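Local coordinates for mRNA-binding protein PUF3 (Saccharomyces cerevisiae, PDB 3K49) that binds the 3' untranslated regions of mRNAs for mitochondrial proteins through its Pumilio homology domain and, on COX17 mRNA, speeds deadenylation and decay, at residues 243-246 and 247-251; 205-208 and 209-212. All coordinates share one frame; numbering follows the deposited sequence.

Contact 1 (243-246 and 247-251); sequences IKQE and IIETV
Gln245 and Glu249, one helical turn apart, join through their side chains: Gln245 NE2 donates to Glu249 OE2 at 3.1 Å. CG of Gln245 stands anti to the backbone N (chi1 -177°), and a bend at chi2 (64°) swings the amide toward Glu249. The bond lies in the amide plane but meets OE2 from above the carboxylate, the two flat groups being nearly perpendicular at 83°. An amide suits this place because it can give and take at once: OE1 accepts from Gln279 NE2. In the backbone of the same pair, Glu249 N donates to Gln245 O at 2.7 Å, almost straight. The next carbonyl, Glu246 O, is gripped twice by Thr250, through its N at 3.0 Å and through OG1 at 2.5 Å, the usual way a helical threonine satisfies its hydroxyl. Ile248 N is bound by Lys244 O, while Lys244 NZ donates to the carbonyl oxygens of Tyr274 and Gln232. Branched, apolar Ile247 lays CD1 against Ile243 CG2 at 3.9 Å. Helix 238-252 lies among neighbouring helices of the Pumilio superhelix: Ile247 packs on helices 213-218 and 222-230, Ile248 on helices 264-274 and 277-284.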
ATOM      1  N   ILE A 243       8.674  12.415  15.892  1.00 63.37           N
ATOM      2  CA  ILE A 243       8.578  12.646  14.453  1.00 58.43           C
ATOM      3  C   ILE A 243       7.182  13.127  14.077  1.00 55.51           C
ATOM      4  O   ILE A 243       7.023  13.968  13.192  1.00 49.45           O
ATOM      5  CB  ILE A 243       8.912  11.378  13.650  1.00 67.12           C
ATOM      6  CG1 ILE A 243      10.309  10.871  14.013  1.00 71.50           C
ATOM      7  CG2 ILE A 243       8.804  11.646  12.156  1.00 63.26           C
ATOM      8  CD1 ILE A 243      11.411  11.867  13.732  1.00 76.11           C
ATOM      9  N   LYS A 244       6.166  12.594  14.750  1.00 48.29           N
ATOM     10  CA  LYS A 244       4.804  13.027  14.468  1.00 52.28           C
ATOM     11  C   LYS A 244       4.630  14.508  14.791  1.00 47.88           C
ATOM     12  O   LYS A 244       3.878  15.213  14.123  1.00 43.80           O
ATOM     13  CB  LYS A 244       3.778  12.198  15.228  1.00 44.06           C
ATOM     14  CG  LYS A 244       2.349  12.515  14.821  1.00 48.94           C
ATOM     15  CD  LYS A 244       1.354  11.684  15.608  1.00 61.01           C
ATOM     16  CE  LYS A 244      -0.088  12.036  15.269  1.00 49.31           C
ATOM     17  NZ  LYS A 244      -1.023  10.971  15.773  1.00 52.35           N
ATOM     18  N   GLN A 245       5.342  14.970  15.812  1.00 49.01           N
ATOM     19  CA  GLN A 245       5.325  16.376  16.185  1.00 51.05           C
ATOM     20  C   GLN A 245       6.014  17.271  15.131  1.00 54.62           C
ATOM     21  O   GLN A 245       5.459  18.293  14.725  1.00 49.93           O
ATOM     22  CB  GLN A 245       5.956  16.566  17.572  1.00 61.22           C
ATOM     23  CG  GLN A 245       5.922  18.009  18.103  1.00 61.63           C
ATOM     24  CD  GLN A 245       4.507  18.525  18.336  1.00 50.98           C
ATOM     25  OE1 GLN A 245       3.602  17.756  18.633  1.00 57.05           O
ATOM     26  NE2 GLN A 245       4.317  19.831  18.200  1.00 48.94           N
ATOM     27  N   GLU A 246       7.211  16.885  14.682  1.00 47.24           N
ATOM     28  CA  GLU A 246       7.919  17.641  13.635  1.00 47.80           C
ATOM     29  C   GLU A 246       7.119  17.721  12.347  1.00 44.94           C
ATOM     30  O   GLU A 246       7.306  18.629  11.545  1.00 44.06           O
ATOM     31  CB  GLU A 246       9.298  17.034  13.334  1.00 46.77           C
ATOM     32  CG  GLU A 246      10.019  16.540  14.587  1.00 70.40           C
ATOM     33  CD  GLU A 246      11.166  15.585  14.297  1.00 79.52           C
ATOM     34  OE1 GLU A 246      12.083  15.965  13.529  1.00 82.34           O
ATOM     35  OE2 GLU A 246      11.146  14.460  14.852  1.00 75.07           O
ATOM     36  N   ILE A 247       6.244  16.748  12.128  1.00 51.61           N
ATOM     37  CA  ILE A 247       5.436  16.755  10.922  1.00 49.44           C
ATOM     38  C   ILE A 247       4.339  17.787  11.096  1.00 41.31           C
ATOM     39  O   ILE A 247       4.131  18.625  10.226  1.00 49.51           O
ATOM     40  CB  ILE A 247       4.843  15.376  10.607  1.00 41.78           C
ATOM     41  CG1 ILE A 247       5.955  14.382  10.266  1.00 36.01           C
ATOM     42  CG2 ILE A 247       3.875  15.488   9.454  1.00 35.90           C
ATOM     43  CD1 ILE A 247       5.551  12.916  10.410  1.00 33.94           C
ATOM     44  N   ILE A 248       3.654  17.727  12.233  1.00 37.10           N
ATOM     45  CA  ILE A 248       2.663  18.727  12.588  1.00 42.29           C
ATOM     46  C   ILE A 248       3.276  20.144  12.580  1.00 50.76           C
ATOM     47  O   ILE A 248       2.744  21.082  11.972  1.00 43.27           O
ATOM     48  CB  ILE A 248       2.104  18.461  13.994  1.00 45.02           C
ATOM     49  CG1 ILE A 248       1.434  17.086  14.068  1.00 53.06           C
ATOM     50  CG2 ILE A 248       1.131  19.551  14.386  1.00 45.36           C
ATOM     51  CD1 ILE A 248       0.264  16.909  13.110  1.00 53.51           C
ATOM     52  N   GLU A 249       4.398  20.298  13.271  1.00 53.62           N
ATOM     53  CA  GLU A 249       5.046  21.600  13.348  1.00 56.71           C
ATOM     54  C   GLU A 249       5.374  22.090  11.960  1.00 47.39           C
ATOM     55  O   GLU A 249       5.131  23.251  11.656  1.00 50.07           O
ATOM     56  CB  GLU A 249       6.291  21.554  14.232  1.00 52.57           C
ATOM     57  CG  GLU A 249       5.957  21.416  15.711  1.00 51.74           C
ATOM     58  CD  GLU A 249       7.131  20.900  16.538  1.00 78.77           C
ATOM     59  OE1 GLU A 249       8.086  20.339  15.950  1.00 74.17           O
ATOM     60  OE2 GLU A 249       7.092  21.049  17.783  1.00 82.48           O
ATOM     61  N   THR A 250       5.876  21.199  11.106  1.00 40.36           N
ATOM     62  CA  THR A 250       6.241  21.593   9.748  1.00 34.11           C
ATOM     63  C   THR A 250       5.017  21.954   8.938  1.00 36.62           C
ATOM     64  O   THR A 250       5.051  22.899   8.158  1.00 37.05           O
ATOM     65  CB  THR A 250       7.032  20.509   9.014  1.00 34.17           C
ATOM     66  OG1 THR A 250       8.211  20.185   9.758  1.00 42.67           O
ATOM     67  CG2 THR A 250       7.441  21.008   7.642  1.00 36.34           C
ATOM     68  N   VAL A 251       3.930  21.207   9.127  1.00 40.02           N
ATOM     69  CA  VAL A 251       2.682  21.509   8.435  1.00 40.02           C
ATOM     70  C   VAL A 251       2.095  22.822   8.961  1.00 48.21           C
ATOM     71  O   VAL A 251       1.524  23.612   8.203  1.00 46.91           O
ATOM     72  CB  VAL A 251       1.628  20.395   8.594  1.00 45.99           C
ATOM     73  CG1 VAL A 251       0.351  20.786   7.869  1.00 41.17           C
ATOM     74  CG2 VAL A 251       2.152  19.071   8.072  1.00 44.11           C
TER

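Contact 2 (205-208 and 209-212); sequences ILNE and LKDF
Leu209 turns back against the C-terminal part of helix 199-207, setting its CG 3.2 Å from Ile205 O and its CD1 4.2 Å from Ile205 CG2. CG stands beside its own backbone N (chi1 -54°), which brings it up to the oxygen end of that carbonyl, while the side chain also touches Ile177 and Ser181 of helix 177-181. An alanine here would be likely to open a gap beside Ile205 and Ile177. Leu206 O takes two weak bonds, from Leu209 N at 3.3 Å and from Lys210 N at 2.9 Å. The chain then makes a type I beta turn, Leu209 to Phe212, just past the boundary of Pumilio repeats 5 and 6; Phe212 is the N-cap of helix 213-218. Lys210 and Asn207 run side by side, pointing the same way, and Lys210 NZ gives a weak bond to Asn207 OD1 at 3.3 Å; a lysine suits this place, its aliphatic part lying on Ile243 of helix 238-252. Phe212 presents its ring edge to Glu208 O, Asp211 CB lies over one face, and the ring also meets Tyr178. Glu208 OE1 accepts from Gly175 N, tying the residue before the turn to the loop ahead of helix 177-181.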
ATOM      1  N   ILE A 205      15.079   3.949  10.966  1.00 44.49           N
ATOM      2  CA  ILE A 205      14.452   4.436   9.745  1.00 50.30           C
ATOM      3  C   ILE A 205      14.048   5.905   9.845  1.00 41.81           C
ATOM      4  O   ILE A 205      14.205   6.669   8.898  1.00 36.20           O
ATOM      5  CB  ILE A 205      13.180   3.617   9.422  1.00 50.66           C
ATOM      6  CG1 ILE A 205      13.543   2.243   8.846  1.00 46.32           C
ATOM      7  CG2 ILE A 205      12.255   4.395   8.485  1.00 35.97           C
ATOM      8  CD1 ILE A 205      12.364   1.383   8.605  1.00 41.14           C
ATOM      9  N   LEU A 206      13.484   6.276  10.990  1.00 45.37           N
ATOM     10  CA  LEU A 206      12.958   7.618  11.202  1.00 44.44           C
ATOM     11  C   LEU A 206      14.090   8.642  11.362  1.00 50.53           C
ATOM     12  O   LEU A 206      13.904   9.838  11.126  1.00 47.61           O
ATOM     13  CB  LEU A 206      12.039   7.635  12.420  1.00 39.17           C
ATOM     14  CG  LEU A 206      10.749   6.838  12.232  1.00 46.41           C
ATOM     15  CD1 LEU A 206       9.953   6.779  13.535  1.00 54.91           C
ATOM     16  CD2 LEU A 206       9.922   7.414  11.101  1.00 34.37           C
ATOM     17  N   ASN A 207      15.260   8.158  11.767  1.00 46.40           N
ATOM     18  CA  ASN A 207      16.457   8.982  11.853  1.00 48.20           C
ATOM     19  C   ASN A 207      16.974   9.446  10.489  1.00 48.12           C
ATOM     20  O   ASN A 207      17.506  10.537  10.365  1.00 55.70           O
ATOM     21  CB  ASN A 207      17.561   8.230  12.602  1.00 55.65           C
ATOM     22  CG  ASN A 207      17.390   8.290  14.122  1.00 69.15           C
ATOM     23  OD1 ASN A 207      16.479   8.950  14.634  1.00 59.59           O
ATOM     24  ND2 ASN A 207      18.269   7.601  14.844  1.00 56.63           N
ATOM     25  N   GLU A 208      16.825   8.613   9.468  1.00 48.17           N
ATOM     26  CA  GLU A 208      17.260   8.983   8.127  1.00 47.82           C
ATOM     27  C   GLU A 208      16.221   9.855   7.418  1.00 52.54           C
ATOM     28  O   GLU A 208      16.460  10.346   6.314  1.00 53.21           O
ATOM     29  CB  GLU A 208      17.573   7.741   7.284  1.00 45.11           C
ATOM     30  CG  GLU A 208      18.736   6.912   7.806  1.00 46.76           C
ATOM     31  CD  GLU A 208      19.349   6.027   6.731  1.00 64.85           C
ATOM     32  OE1 GLU A 208      20.153   5.122   7.067  1.00 66.10           O
ATOM     33  OE2 GLU A 208      19.029   6.240   5.543  1.00 67.16           O
ATOM     34  N   LEU A 209      15.068  10.049   8.049  1.00 42.31           N
ATOM     35  CA  LEU A 209      14.005  10.827   7.425  1.00 45.96           C
ATOM     36  C   LEU A 209      13.779  12.162   8.149  1.00 54.54           C
ATOM     37  O   LEU A 209      13.250  13.111   7.572  1.00 47.65           O
ATOM     38  CB  LEU A 209      12.697  10.022   7.421  1.00 40.13           C
ATOM     39  CG  LEU A 209      12.664   8.615   6.814  1.00 47.72           C
ATOM     40  CD1 LEU A 209      11.241   8.122   6.745  1.00 43.42           C
ATOM     41  CD2 LEU A 209      13.280   8.620   5.425  1.00 47.27           C
ATOM     42  N   LYS A 210      14.155  12.228   9.424  1.00 44.11           N
ATOM     43  CA  LYS A 210      13.769  13.355  10.253  1.00 45.68           C
ATOM     44  C   LYS A 210      14.446  14.684   9.893  1.00 48.49           C
ATOM     45  O   LYS A 210      14.160  15.705  10.506  1.00 53.98           O
ATOM     46  CB  LYS A 210      13.964  13.025  11.733  1.00 53.37           C
ATOM     47  CG  LYS A 210      15.405  12.812  12.173  1.00 56.67           C
ATOM     48  CD  LYS A 210      15.486  12.803  13.716  1.00 59.21           C
ATOM     49  CE  LYS A 210      16.891  12.518  14.213  1.00 57.41           C
ATOM     50  NZ  LYS A 210      16.907  12.046  15.612  1.00 59.09           N
ATOM     51  N   ASP A 211      15.329  14.674   8.898  1.00 53.43           N
ATOM     52  CA  ASP A 211      15.951  15.907   8.421  1.00 47.58           C
ATOM     53  C   ASP A 211      15.349  16.345   7.091  1.00 40.94           C
ATOM     54  O   ASP A 211      15.756  17.349   6.522  1.00 47.85           O
ATOM     55  CB  ASP A 211      17.475  15.753   8.272  1.00 45.46           C
ATOM     56  CG  ASP A 211      18.199  15.633   9.612  1.00 59.92           C
ATOM     57  OD1 ASP A 211      19.366  15.183   9.613  1.00 64.73           O
ATOM     58  OD2 ASP A 211      17.613  15.988  10.660  1.00 64.94           O
ATOM     59  N   PHE A 212      14.352  15.614   6.613  1.00 41.05           N
ATOM     60  CA  PHE A 212      13.845  15.823   5.262  1.00 43.91           C
ATOM     61  C   PHE A 212      12.330  15.851   5.126  1.00 42.70           C
ATOM     62  O   PHE A 212      11.817  15.700   4.020  1.00 40.81           O
ATOM     63  CB  PHE A 212      14.425  14.754   4.340  1.00 45.58           C
ATOM     64  CG  PHE A 212      15.923  14.733   4.345  1.00 62.16           C
ATOM     65  CD1 PHE A 212      16.650  15.807   3.824  1.00 58.70           C
ATOM     66  CD2 PHE A 212      16.611  13.666   4.896  1.00 53.42           C
ATOM     67  CE1 PHE A 212      18.042  15.809   3.839  1.00 54.61           C
ATOM     68  CE2 PHE A 212      18.004  13.655   4.913  1.00 59.99           C
ATOM     69  CZ  PHE A 212      18.722  14.731   4.382  1.00 65.36           C
TER

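How the contacts relate
From the N terminus, contact 2 comes first, where helix 199-207 ends and the chain turns toward helix 213-218; contact 1 follows some thirty residues later on helix 238-252, after helix 222-230. Each is local and closes no loop beyond a helical or beta turn, so they stand in series and neither nests nor crosses. They nevertheless touch, their centres about 12 Å apart: Ile243 CG1 packs on Leu206 CB at 4.0 Å, and the same isoleucine also meets Lys210. Helix 238-252 is thus set against the end of helix 199-207, so that the two contacts connect Pumilio repeats 5 and 6 and the start of repeat 7.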